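Local coordinates for protein hydrogenase maturation factor (Thermoanaerobacter tengcongensis, PDB 3VTH) that probably transfers a carbamoyl group from carbamoyl phosphate, at the expense of ATP, to the C-terminal cysteine of HypE during [NiFe]-hydrogenase maturation, at residues Lys216-Lys221 / His227-Ala232; Met307-Tyr310 / His314-Leu317; Glu633-Glu638 / Leu653-Glu658. All blocks are in the same frame, centred on the assembly; numbering follows the deposited sequence.

Interaction 1: Lys216-Lys221 / His227-Ala232; sequences KIVAIK and HLAVNA
His227 pairs with Ile220 through two backbone bonds, Ile220 N to His227 O at 2.8 Å and His227 N to Ile220 O at 3.0 Å. Its ring leads away from strand 218-221, yet ND1 is tied back to Ile220 O through a water in the ring plane, so that this carbonyl has two partners. Leu228, in a non-hydrogen-bonded pair with Ala219, turns to the other face, where CD2 lies 3.7 Å from Ile217 CG2 and also touches Ala219 CB; helix 235-245 packs on Leu228 there. Ala229 takes the next hydrogen-bonded pair, its N 2.9 Å from Val218 O. On the His227 side of the sheet, its CB meets Val218 CG2 at 3.6 Å. Val230 closes the apolar contact, with CG1 lying alongside Ile217 and pressed to 3.4 Å from Ile217 CG1, a tight fit. At Asn231 a water takes over, accepting from Asn231 N and donating to Lys216 O. The alternation is that of antiparallel strands, and their short link makes a beta hairpin, here inside the mixed sheet of the YrdC-like domain, with the side chain of His227 about 6 Å from the bound ATP analogue (nearest atoms).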
ATOM      1  N   LYS A 216      28.322   4.020   8.896  1.00 37.35           N
ATOM      2  CA  LYS A 216      28.304   3.831   7.454  1.00 36.85           C
ATOM      3  C   LYS A 216      26.918   3.421   6.923  1.00 35.31           C
ATOM      4  O   LYS A 216      26.017   3.071   7.699  1.00 34.60           O
ATOM      5  CB  LYS A 216      29.374   2.805   7.043  1.00 37.33           C
ATOM      6  CG  LYS A 216      30.812   3.313   7.232  1.00 40.45           C
ATOM      7  CD  LYS A 216      31.835   2.252   6.864  1.00 43.37           C
ATOM      8  CE  LYS A 216      33.211   2.585   7.420  1.00 46.41           C
ATOM      9  NZ  LYS A 216      33.745   3.840   6.837  1.00 50.19           N
ATOM     10  N   ILE A 217      26.763   3.493   5.599  1.00 34.33           N
ATOM     11  CA  ILE A 217      25.533   3.117   4.929  1.00 32.83           C
ATOM     12  C   ILE A 217      25.696   1.700   4.399  1.00 32.15           C
ATOM     13  O   ILE A 217      26.650   1.409   3.669  1.00 32.11           O
ATOM     14  CB  ILE A 217      25.192   4.071   3.757  1.00 32.79           C
ATOM     15  CG1 ILE A 217      24.863   5.474   4.276  1.00 33.29           C
ATOM     16  CG2 ILE A 217      24.004   3.524   2.963  1.00 30.78           C
ATOM     17  CD1 ILE A 217      25.198   6.583   3.321  1.00 34.24           C
ATOM     18  N   VAL A 218      24.770   0.825   4.778  1.00 31.08           N
ATOM     19  CA  VAL A 218      24.775  -0.543   4.295  1.00 30.89           C
ATOM     20  C   VAL A 218      23.614  -0.775   3.323  1.00 29.99           C
ATOM     21  O   VAL A 218      22.479  -0.381   3.599  1.00 29.63           O
ATOM     22  CB  VAL A 218      24.753  -1.567   5.473  1.00 31.29           C
ATOM     23  CG1 VAL A 218      25.901  -1.294   6.452  1.00 32.80           C
ATOM     24  CG2 VAL A 218      23.451  -1.496   6.236  1.00 33.39           C
ATOM     25  N   ALA A 219      23.903  -1.392   2.180  1.00 29.32           N
ATOM     26  CA  ALA A 219      22.851  -1.819   1.264  1.00 28.84           C
ATOM     27  C   ALA A 219      22.574  -3.285   1.530  1.00 28.59           C
ATOM     28  O   ALA A 219      23.472  -4.130   1.411  1.00 29.77           O
ATOM     29  CB  ALA A 219      23.253  -1.583  -0.198  1.00 28.70           C
ATOM     30  N   ILE A 220      21.335  -3.578   1.924  1.00 27.02           N
ATOM     31  CA  ILE A 220      20.972  -4.908   2.387  1.00 26.68           C
ATOM     32  C   ILE A 220      19.978  -5.511   1.416  1.00 25.91           C
ATOM     33  O   ILE A 220      18.925  -4.921   1.169  1.00 24.94           O
ATOM     34  CB  ILE A 220      20.330  -4.845   3.805  1.00 26.66           C
ATOM     35  CG1 ILE A 220      21.338  -4.281   4.824  1.00 28.13           C
ATOM     36  CG2 ILE A 220      19.832  -6.200   4.243  1.00 26.00           C
ATOM     37  CD1 ILE A 220      20.736  -4.001   6.205  1.00 31.69           C
ATOM     38  N   LYS A 221      20.302  -6.679   0.866  1.00 26.65           N
ATOM     39  CA  LYS A 221      19.329  -7.383   0.023  1.00 26.39           C
ATOM     40  C   LYS A 221      18.287  -8.035   0.921  1.00 26.71           C
ATOM     41  O   LYS A 221      18.608  -8.899   1.732  1.00 26.32           O
ATOM     42  CB  LYS A 221      19.994  -8.420  -0.890  1.00 26.75           C
ATOM     43  CG  LYS A 221      19.024  -9.041  -1.908  1.00 25.77           C
ATOM     44  CD  LYS A 221      19.750  -9.967  -2.870  1.00 27.09           C
ATOM     45  CE  LYS A 221      18.762 -10.807  -3.698  1.00 27.97           C
ATOM     46  NZ  LYS A 221      19.513 -11.653  -4.678  1.00 30.03           N
ATOM     47  N   HIS A 227      17.582  -2.379   0.479  1.00 24.20           N
ATOM     48  CA  HIS A 227      17.338  -1.200   1.309  1.00 24.64           C
ATOM     49  C   HIS A 227      18.655  -0.645   1.845  1.00 25.42           C
ATOM     50  O   HIS A 227      19.640  -1.377   1.992  1.00 26.12           O
ATOM     51  CB  HIS A 227      16.359  -1.518   2.460  1.00 23.98           C
ATOM     52  CG  HIS A 227      14.984  -1.837   1.971  1.00 26.25           C
ATOM     53  ND1 HIS A 227      14.624  -3.107   1.562  1.00 28.12           N
ATOM     54  CD2 HIS A 227      13.916  -1.044   1.721  1.00 26.35           C
ATOM     55  CE1 HIS A 227      13.380  -3.087   1.116  1.00 26.12           C
ATOM     56  NE2 HIS A 227      12.928  -1.848   1.200  1.00 27.38           N
ATOM     57  N   LEU A 228      18.667   0.651   2.109  1.00 25.88           N
ATOM     58  CA  LEU A 228      19.849   1.316   2.643  1.00 26.47           C
ATOM     59  C   LEU A 228      19.557   1.582   4.088  1.00 26.50           C
ATOM     60  O   LEU A 228      18.469   2.079   4.430  1.00 26.24           O
ATOM     61  CB  LEU A 228      20.114   2.631   1.917  1.00 27.36           C
ATOM     62  CG  LEU A 228      20.456   2.506   0.434  1.00 28.10           C
ATOM     63  CD1 LEU A 228      20.054   3.762  -0.350  1.00 28.21           C
ATOM     64  CD2 LEU A 228      21.939   2.172   0.265  1.00 28.20           C
ATOM     65  N   ALA A 229      20.528   1.248   4.930  1.00 26.78           N
ATOM     66  CA  ALA A 229      20.394   1.382   6.370  1.00 26.52           C
ATOM     67  C   ALA A 229      21.540   2.165   6.986  1.00 27.52           C
ATOM     68  O   ALA A 229      22.695   2.083   6.530  1.00 27.54           O
ATOM     69  CB  ALA A 229      20.285  -0.003   7.020  1.00 26.28           C
ATOM     70  N   VAL A 230      21.196   2.947   8.009  1.00 27.74           N
ATOM     71  CA  VAL A 230      22.161   3.588   8.888  1.00 28.58           C
ATOM     72  C   VAL A 230      21.607   3.553  10.304  1.00 29.09           C
ATOM     73  O   VAL A 230      20.404   3.389  10.500  1.00 27.86           O
ATOM     74  CB  VAL A 230      22.482   5.084   8.501  1.00 30.06           C
ATOM     75  CG1 VAL A 230      23.168   5.170   7.152  1.00 29.65           C
ATOM     76  CG2 VAL A 230      21.233   6.003   8.561  1.00 27.55           C
ATOM     77  N   ASN A 231      22.485   3.741  11.286  1.00 30.57           N
ATOM     78  CA  ASN A 231      22.071   3.986  12.662  1.00 31.08           C
ATOM     79  C   ASN A 231      21.102   5.173  12.742  1.00 31.43           C
ATOM     80  O   ASN A 231      21.492   6.318  12.484  1.00 32.53           O
ATOM     81  CB  ASN A 231      23.323   4.262  13.516  1.00 32.42           C
ATOM     82  CG  ASN A 231      23.020   4.438  14.992  1.00 32.91           C
ATOM     83  OD1 ASN A 231      21.868   4.534  15.411  1.00 34.46           O
ATOM     84  ND2 ASN A 231      24.069   4.478  15.795  1.00 35.53           N
ATOM     85  N   ALA A 232      19.860   4.909  13.139  1.00 30.74           N
ATOM     86  CA  ALA A 232      18.839   5.973  13.254  1.00 31.36           C
ATOM     87  C   ALA A 232      19.055   6.915  14.447  1.00 33.06           C
ATOM     88  O   ALA A 232      18.315   7.893  14.613  1.00 33.29           O
ATOM     89  CB  ALA A 232      17.428   5.370  13.291  1.00 29.78           C
TER
HETATM   90  O   HOH W   1      25.249   3.860  10.534  1.00 16.38           O
HETATM   91  O   HOH W   2      16.581  -4.998   2.542  1.00 25.30           O

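Interaction 2: Met307-Tyr310 / His314-Leu317; sequences MLPY and HYLL
Tyr310 carries its ring between its own backbone N and carbonyl carbon (chi1 62°), while His314 has CG turned away from its carbonyl carbon, on the side of the backbone N (chi1 -52°); together these torsions bring the two rings across the turn to each other. The turn leads from strand 303-307 into helix 312-320 of the YrdC-like domain, and the first turn of that helix packs against the loop just before it. The rings form a tilted edge-to-face pair: the edge of the His314 imidazole points at the face of the Tyr310 phenol, the centroids of the Tyr310 and His314 rings are 4.4 Å apart, and the planes are inclined by 60°. Arg385 adds a cation-pi contact to the same tyrosine, and Met255 touches both Tyr310 and His314, so that the buried pair sits among other side chains. A leucine in place of Tyr310 would probably leave the imidazole edge without an aromatic face to rest on and Arg385 without its pi partner.

Pro309 carries the other half of the contact. Its CB packs on His314 CB at 3.6 Å and at the same time stands over the centre of the Tyr315 ring, a CH-pi contact with 3.7 Å from Pro309 CB to the ring centroid. One proline carbon thus touches two successive helix residues. Arg281 NH1 donates a hydrogen bond to Pro309 O, which also accepts one from a water at 3.0 Å. That water, in the plane of the Tyr315 ring, lies 2.9 Å from Tyr315 OH and so links the phenol to the proline carbonyl.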
ATOM      1  N   MET A 307       8.806  -0.098  11.578  1.00 25.87           N
ATOM      2  CA  MET A 307       8.580  -1.498  11.280  1.00 25.89           C
ATOM      3  C   MET A 307       9.388  -2.382  12.228  1.00 26.14           C
ATOM      4  O   MET A 307      10.394  -1.953  12.838  1.00 25.79           O
ATOM      5  CB  MET A 307       8.974  -1.802   9.827  1.00 25.82           C
ATOM      6  CG  MET A 307      10.502  -1.750   9.586  1.00 30.12           C
ATOM      7  SD  MET A 307      10.981  -1.710   7.842  1.00 39.57           S
ATOM      8  CE  MET A 307       9.688  -2.730   7.142  1.00 33.47           C
ATOM      9  N   LEU A 308       8.955  -3.627  12.335  1.00 25.62           N
ATOM     10  CA  LEU A 308       9.673  -4.626  13.114  1.00 26.43           C
ATOM     11  C   LEU A 308      10.453  -5.508  12.138  1.00 26.22           C
ATOM     12  O   LEU A 308      10.238  -5.417  10.937  1.00 25.28           O
ATOM     13  CB  LEU A 308       8.670  -5.450  13.937  1.00 26.43           C
ATOM     14  CG  LEU A 308       7.876  -4.671  14.996  1.00 28.89           C
ATOM     15  CD1 LEU A 308       6.914  -5.583  15.767  1.00 29.30           C
ATOM     16  CD2 LEU A 308       8.813  -3.953  15.975  1.00 28.26           C
ATOM     17  N   PRO A 309      11.364  -6.362  12.645  1.00 26.90           N
ATOM     18  CA  PRO A 309      12.092  -7.292  11.776  1.00 26.76           C
ATOM     19  C   PRO A 309      11.124  -8.169  10.971  1.00 27.01           C
ATOM     20  O   PRO A 309      10.064  -8.563  11.507  1.00 27.24           O
ATOM     21  CB  PRO A 309      12.856  -8.166  12.774  1.00 27.57           C
ATOM     22  CG  PRO A 309      13.089  -7.289  13.949  1.00 29.06           C
ATOM     23  CD  PRO A 309      11.805  -6.467  14.050  1.00 28.49           C
ATOM     24  N   TYR A 310      11.458  -8.460   9.711  1.00 26.05           N
ATOM     25  CA  TYR A 310      10.587  -9.299   8.881  1.00 26.33           C
ATOM     26  C   TYR A 310      11.279 -10.476   8.198  1.00 26.59           C
ATOM     27  O   TYR A 310      10.609 -11.378   7.671  1.00 27.26           O
ATOM     28  CB  TYR A 310       9.773  -8.467   7.865  1.00 25.26           C
ATOM     29  CG  TYR A 310      10.564  -7.685   6.839  1.00 24.98           C
ATOM     30  CD1 TYR A 310      10.917  -6.346   7.079  1.00 25.23           C
ATOM     31  CD2 TYR A 310      10.953  -8.271   5.620  1.00 24.94           C
ATOM     32  CE1 TYR A 310      11.642  -5.612   6.141  1.00 26.73           C
ATOM     33  CE2 TYR A 310      11.687  -7.542   4.662  1.00 24.92           C
ATOM     34  CZ  TYR A 310      12.014  -6.210   4.931  1.00 26.13           C
ATOM     35  OH  TYR A 310      12.734  -5.467   4.021  1.00 27.98           O
ATOM     36  N   HIS A 314      17.298  -9.792   9.832  1.00 27.35           N
ATOM     37  CA  HIS A 314      17.030  -8.642  10.716  1.00 27.15           C
ATOM     38  C   HIS A 314      17.151  -9.051  12.168  1.00 27.77           C
ATOM     39  O   HIS A 314      17.729  -8.316  12.973  1.00 28.55           O
ATOM     40  CB  HIS A 314      15.633  -8.042  10.494  1.00 26.35           C
ATOM     41  CG  HIS A 314      15.330  -7.700   9.073  1.00 26.27           C
ATOM     42  ND1 HIS A 314      16.181  -6.957   8.283  1.00 28.02           N
ATOM     43  CD2 HIS A 314      14.249  -7.972   8.309  1.00 23.86           C
ATOM     44  CE1 HIS A 314      15.650  -6.811   7.083  1.00 24.62           C
ATOM     45  NE2 HIS A 314      14.479  -7.416   7.074  1.00 26.48           N
ATOM     46  N   TYR A 315      16.599 -10.215  12.510  1.00 27.62           N
ATOM     47  CA  TYR A 315      16.723 -10.733  13.873  1.00 29.04           C
ATOM     48  C   TYR A 315      18.173 -10.985  14.240  1.00 30.18           C
ATOM     49  O   TYR A 315      18.590 -10.726  15.377  1.00 31.67           O
ATOM     50  CB  TYR A 315      15.915 -12.018  14.055  1.00 29.02           C
ATOM     51  CG  TYR A 315      14.419 -11.818  13.996  1.00 28.69           C
ATOM     52  CD1 TYR A 315      13.702 -11.450  15.130  1.00 29.91           C
ATOM     53  CD2 TYR A 315      13.715 -12.023  12.802  1.00 27.92           C
ATOM     54  CE1 TYR A 315      12.298 -11.275  15.078  1.00 30.24           C
ATOM     55  CE2 TYR A 315      12.336 -11.851  12.740  1.00 29.29           C
ATOM     56  CZ  TYR A 315      11.639 -11.489  13.885  1.00 29.75           C
ATOM     57  OH  TYR A 315      10.284 -11.336  13.809  1.00 31.40           O
ATOM     58  N   LEU A 316      18.939 -11.508  13.284  1.00 29.91           N
ATOM     59  CA  LEU A 316      20.371 -11.724  13.488  1.00 31.00           C
ATOM     60  C   LEU A 316      21.115 -10.396  13.704  1.00 31.71           C
ATOM     61  O   LEU A 316      21.926 -10.259  14.625  1.00 32.50           O
ATOM     62  CB  LEU A 316      20.966 -12.500  12.313  1.00 30.99           C
ATOM     63  CG  LEU A 316      20.511 -13.964  12.156  1.00 30.98           C
ATOM     64  CD1 LEU A 316      21.035 -14.564  10.851  1.00 31.10           C
ATOM     65  CD2 LEU A 316      20.911 -14.814  13.346  1.00 30.87           C
ATOM     66  N   LEU A 317      20.825  -9.420  12.853  1.00 31.24           N
ATOM     67  CA  LEU A 317      21.453  -8.100  12.966  1.00 32.12           C
ATOM     68  C   LEU A 317      21.132  -7.444  14.313  1.00 33.70           C
ATOM     69  O   LEU A 317      22.015  -6.858  14.942  1.00 34.52           O
ATOM     70  CB  LEU A 317      21.025  -7.193  11.800  1.00 30.40           C
ATOM     71  CG  LEU A 317      21.672  -5.790  11.718  1.00 31.27           C
ATOM     72  CD1 LEU A 317      23.237  -5.879  11.735  1.00 30.42           C
ATOM     73  CD2 LEU A 317      21.167  -5.024  10.490  1.00 27.69           C
TER
HETATM   74  O   HOH W   3       9.029 -11.402  11.251  1.00 24.99           O

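Interaction 3: Glu633-Glu638 / Leu653-Glu658; sequences EYYEYE and LRQIYE
Tyr635 sets its ring against Gln655 and Ile656, a largely apolar contact by which the loop before strand 639-641 is laid on helix 649-662, in the Kae1-like carbamoyltransferase part of the protein. A chi1 of -67° swings the phenol away from its own carbonyl, and it leaves the loop toward the helix, passing the Gln655 side chain, which runs the opposite way. Tyr635 CD1 touches Gln655 CB at 3.4 Å. Across the ring from CD1, but on the same side of its plane, Tyr635 CE2 is 3.4 Å from Ile656 CG1, where the two side chains cross at about a right angle. Ile656 N stands over one face of the phenol, so the ring bears on the helix backbone as well as on its side chains. Ile656 in turn reaches Val604 and Ile608, while Ile669 and Lys672 of helix 666-692 also touch Tyr635. The extended Gln655 chain brings its amide beside the backbone of Glu636, with the amide plane nearly perpendicular to the Tyr635 ring (86°). Near this amide the contact gives way to exposed protein surface at Glu636.

The buried phenol is not left without a polar partner: Tyr635 OH is hydrogen-bonded to Asp659 OD2, one helical turn beyond Gln655, and Tyr635 N is bonded to Thr676 OG1. Carbon packing thus presses the ring on the helix, while the hydroxyl's bond at its far end should limit sliding along it, and the Thr676 bond ties the same loop residue to a second helix.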
ATOM      1  N   GLU A 633     -12.498  25.491  18.163  1.00 41.05           N
ATOM      2  CA  GLU A 633     -12.772  26.747  17.473  1.00 41.38           C
ATOM      3  C   GLU A 633     -12.583  26.611  15.960  1.00 39.28           C
ATOM      4  O   GLU A 633     -11.888  25.711  15.484  1.00 37.49           O
ATOM      5  CB  GLU A 633     -11.920  27.895  18.029  1.00 42.24           C
ATOM      6  CG  GLU A 633     -12.139  28.185  19.527  1.00 47.05           C
ATOM      7  CD  GLU A 633     -13.601  28.414  19.892  1.00 52.22           C
ATOM      8  OE1 GLU A 633     -14.105  27.695  20.780  1.00 55.49           O
ATOM      9  OE2 GLU A 633     -14.249  29.308  19.300  1.00 54.02           O
ATOM     10  N   TYR A 634     -13.208  27.516  15.212  1.00 39.41           N
ATOM     11  CA  TYR A 634     -13.174  27.437  13.751  1.00 38.35           C
ATOM     12  C   TYR A 634     -13.478  28.784  13.116  1.00 37.95           C
ATOM     13  O   TYR A 634     -13.833  29.752  13.798  1.00 37.89           O
ATOM     14  CB  TYR A 634     -14.143  26.358  13.248  1.00 38.42           C
ATOM     15  CG  TYR A 634     -15.590  26.704  13.458  1.00 43.80           C
ATOM     16  CD1 TYR A 634     -16.303  27.376  12.466  1.00 48.58           C
ATOM     17  CD2 TYR A 634     -16.252  26.380  14.642  1.00 48.07           C
ATOM     18  CE1 TYR A 634     -17.633  27.718  12.635  1.00 51.18           C
ATOM     19  CE2 TYR A 634     -17.598  26.721  14.824  1.00 52.46           C
ATOM     20  CZ  TYR A 634     -18.274  27.387  13.805  1.00 52.98           C
ATOM     21  OH  TYR A 634     -19.597  27.742  13.932  1.00 57.42           O
ATOM     22  N   TYR A 635     -13.335  28.836  11.802  1.00 36.01           N
ATOM     23  CA  TYR A 635     -13.529  30.067  11.067  1.00 36.39           C
ATOM     24  C   TYR A 635     -14.906  30.081  10.402  1.00 36.60           C
ATOM     25  O   TYR A 635     -15.457  29.030  10.085  1.00 36.27           O
ATOM     26  CB  TYR A 635     -12.425  30.212  10.008  1.00 34.80           C
ATOM     27  CG  TYR A 635     -11.054  30.409  10.610  1.00 34.58           C
ATOM     28  CD1 TYR A 635     -10.747  31.584  11.302  1.00 35.79           C
ATOM     29  CD2 TYR A 635     -10.068  29.424  10.509  1.00 33.34           C
ATOM     30  CE1 TYR A 635      -9.507  31.785  11.851  1.00 34.57           C
ATOM     31  CE2 TYR A 635      -8.809  29.615  11.072  1.00 31.99           C
ATOM     32  CZ  TYR A 635      -8.541  30.805  11.741  1.00 33.93           C
ATOM     33  OH  TYR A 635      -7.314  31.035  12.315  1.00 32.82           O
ATOM     34  N   GLU A 636     -15.447  31.274  10.203  1.00 37.36           N
ATOM     35  CA  GLU A 636     -16.683  31.456   9.464  1.00 38.43           C
ATOM     36  C   GLU A 636     -16.501  31.143   7.967  1.00 36.73           C
ATOM     37  O   GLU A 636     -15.457  31.442   7.375  1.00 35.93           O
ATOM     38  CB  GLU A 636     -17.179  32.889   9.649  1.00 40.32           C
ATOM     39  CG  GLU A 636     -18.541  33.170   9.032  1.00 45.81           C
ATOM     40  CD  GLU A 636     -18.689  34.607   8.543  1.00 52.00           C
ATOM     41  OE1 GLU A 636     -19.714  35.241   8.869  1.00 55.22           O
ATOM     42  OE2 GLU A 636     -17.788  35.100   7.824  1.00 54.27           O
ATOM     43  N   TYR A 637     -17.520  30.526   7.379  1.00 35.71           N
ATOM     44  CA  TYR A 637     -17.571  30.288   5.938  1.00 34.50           C
ATOM     45  C   TYR A 637     -18.963  30.603   5.411  1.00 34.83           C
ATOM     46  O   TYR A 637     -19.927  30.727   6.170  1.00 34.61           O
ATOM     47  CB  TYR A 637     -17.212  28.839   5.589  1.00 33.42           C
ATOM     48  CG  TYR A 637     -18.017  27.842   6.375  1.00 34.93           C
ATOM     49  CD1 TYR A 637     -19.241  27.355   5.901  1.00 36.01           C
ATOM     50  CD2 TYR A 637     -17.560  27.399   7.610  1.00 36.76           C
ATOM     51  CE1 TYR A 637     -19.983  26.455   6.658  1.00 38.69           C
ATOM     52  CE2 TYR A 637     -18.271  26.506   8.350  1.00 38.93           C
ATOM     53  CZ  TYR A 637     -19.472  26.040   7.878  1.00 39.94           C
ATOM     54  OH  TYR A 637     -20.135  25.152   8.661  1.00 45.23           O
ATOM     55  N   GLU A 638     -19.048  30.702   4.092  1.00 34.36           N
ATOM     56  CA  GLU A 638     -20.263  31.081   3.405  1.00 35.44           C
ATOM     57  C   GLU A 638     -20.413  30.090   2.260  1.00 34.50           C
ATOM     58  O   GLU A 638     -19.430  29.775   1.586  1.00 32.79           O
ATOM     59  CB  GLU A 638     -20.096  32.516   2.892  1.00 36.20           C
ATOM     60  CG  GLU A 638     -21.120  32.985   1.876  1.00 39.04           C
ATOM     61  CD  GLU A 638     -20.953  34.453   1.518  1.00 42.43           C
ATOM     62  OE1 GLU A 638     -21.441  35.311   2.289  1.00 44.68           O
ATOM     63  OE2 GLU A 638     -20.341  34.749   0.466  1.00 42.23           O
ATOM     64  N   LEU A 653      -9.161  32.392   4.338  1.00 29.33           N
ATOM     65  CA  LEU A 653      -7.769  32.863   4.415  1.00 29.76           C
ATOM     66  C   LEU A 653      -7.670  34.256   5.054  1.00 30.75           C
ATOM     67  O   LEU A 653      -6.708  34.535   5.761  1.00 31.30           O
ATOM     68  CB  LEU A 653      -7.070  32.845   3.045  1.00 29.05           C
ATOM     69  CG  LEU A 653      -6.809  31.489   2.374  1.00 29.45           C
ATOM     70  CD1 LEU A 653      -6.169  31.701   1.000  1.00 29.60           C
ATOM     71  CD2 LEU A 653      -5.923  30.594   3.242  1.00 29.81           C
ATOM     72  N   ARG A 654      -8.661  35.115   4.820  1.00 31.10           N
ATOM     73  CA  ARG A 654      -8.705  36.437   5.490  1.00 32.77           C
ATOM     74  C   ARG A 654      -8.678  36.342   7.002  1.00 32.56           C
ATOM     75  O   ARG A 654      -7.942  37.081   7.646  1.00 33.47           O
ATOM     76  CB  ARG A 654      -9.959  37.207   5.116  1.00 33.29           C
ATOM     77  CG  ARG A 654      -9.845  37.881   3.803  1.00 36.65           C
ATOM     78  CD  ARG A 654     -10.986  38.833   3.553  1.00 39.50           C
ATOM     79  NE  ARG A 654     -11.269  38.849   2.122  1.00 40.56           N
ATOM     80  CZ  ARG A 654     -12.257  39.525   1.554  1.00 41.35           C
ATOM     81  NH1 ARG A 654     -13.067  40.263   2.296  1.00 41.50           N
ATOM     82  NH2 ARG A 654     -12.425  39.462   0.241  1.00 41.84           N
ATOM     83  N   GLN A 655      -9.494  35.446   7.560  1.00 31.98           N
ATOM     84  CA  GLN A 655      -9.577  35.255   9.017  1.00 32.52           C
ATOM     85  C   GLN A 655      -8.302  34.600   9.570  1.00 32.34           C
ATOM     86  O   GLN A 655      -7.849  34.934  10.660  1.00 33.19           O
ATOM     87  CB  GLN A 655     -10.810  34.419   9.384  1.00 32.16           C
ATOM     88  CG  GLN A 655     -12.178  35.061   9.017  1.00 33.57           C
ATOM     89  CD  GLN A 655     -13.267  34.019   8.892  1.00 33.34           C
ATOM     90  OE1 GLN A 655     -13.635  33.609   7.780  1.00 34.57           O
ATOM     91  NE2 GLN A 655     -13.733  33.524  10.022  1.00 28.88           N
ATOM     92  N   ILE A 656      -7.743  33.657   8.815  1.00 31.06           N
ATOM     93  CA  ILE A 656      -6.479  33.011   9.177  1.00 31.25           C
ATOM     94  C   ILE A 656      -5.338  34.020   9.281  1.00 32.84           C
ATOM     95  O   ILE A 656      -4.596  34.017  10.275  1.00 34.00           O
ATOM     96  CB  ILE A 656      -6.107  31.911   8.171  1.00 29.60           C
ATOM     97  CG1 ILE A 656      -6.984  30.682   8.405  1.00 28.92           C
ATOM     98  CG2 ILE A 656      -4.619  31.536   8.298  1.00 29.77           C
ATOM     99  CD1 ILE A 656      -6.940  29.658   7.273  1.00 28.58           C
ATOM    100  N   TYR A 657      -5.201  34.868   8.262  1.00 33.47           N
ATOM    101  CA  TYR A 657      -4.193  35.930   8.264  1.00 35.76           C
ATOM    102  C   TYR A 657      -4.429  36.948   9.386  1.00 37.02           C
ATOM    103  O   TYR A 657      -3.473  37.460   9.979  1.00 37.58           O
ATOM    104  CB  TYR A 657      -4.113  36.615   6.890  1.00 36.05           C
ATOM    105  CG  TYR A 657      -3.158  37.793   6.813  1.00 39.24           C
ATOM    106  CD1 TYR A 657      -1.790  37.613   6.573  1.00 42.63           C
ATOM    107  CD2 TYR A 657      -3.627  39.089   6.970  1.00 42.37           C
ATOM    108  CE1 TYR A 657      -0.910  38.720   6.490  1.00 43.22           C
ATOM    109  CE2 TYR A 657      -2.773  40.191   6.895  1.00 46.69           C
ATOM    110  CZ  TYR A 657      -1.415  40.004   6.659  1.00 47.65           C
ATOM    111  OH  TYR A 657      -0.599  41.137   6.614  1.00 49.69           O
ATOM    112  N   GLU A 658      -5.696  37.242   9.670  1.00 37.25           N
ATOM    113  CA  GLU A 658      -6.033  38.120  10.784  1.00 39.35           C
ATOM    114  C   GLU A 658      -5.559  37.528  12.107  1.00 39.06           C
ATOM    115  O   GLU A 658      -4.986  38.237  12.941  1.00 39.14           O
ATOM    116  CB  GLU A 658      -7.537  38.380  10.855  1.00 40.07           C
ATOM    117  CG  GLU A 658      -8.051  39.411   9.875  1.00 44.67           C
ATOM    118  CD  GLU A 658      -9.465  39.841  10.218  1.00 49.56           C
ATOM    119  OE1 GLU A 658     -10.384  38.989  10.160  1.00 50.85           O
ATOM    120  OE2 GLU A 658      -9.649  41.026  10.569  1.00 53.68           O
TER

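From the N terminus, interaction 1 closes the hairpin turn between strands 218-221 and 226-229. Interaction 2 follows in series and closes the shorter turn that takes strand 303-307 into helix 312-320. Both belong to the YrdC-like domain, with centres 13 Å apart, and they meet where His227 CE1 packs 3.8 Å from Tyr310 OH, near the bound nucleotide. Interaction 3 comes last, closing the loop that holds strands 639-641 and 645-647 and the start of helix 649-662. It lies in the Kae1-like part, its centre about 46 Å from that of interaction 1. None of the three loops nests in or crosses another.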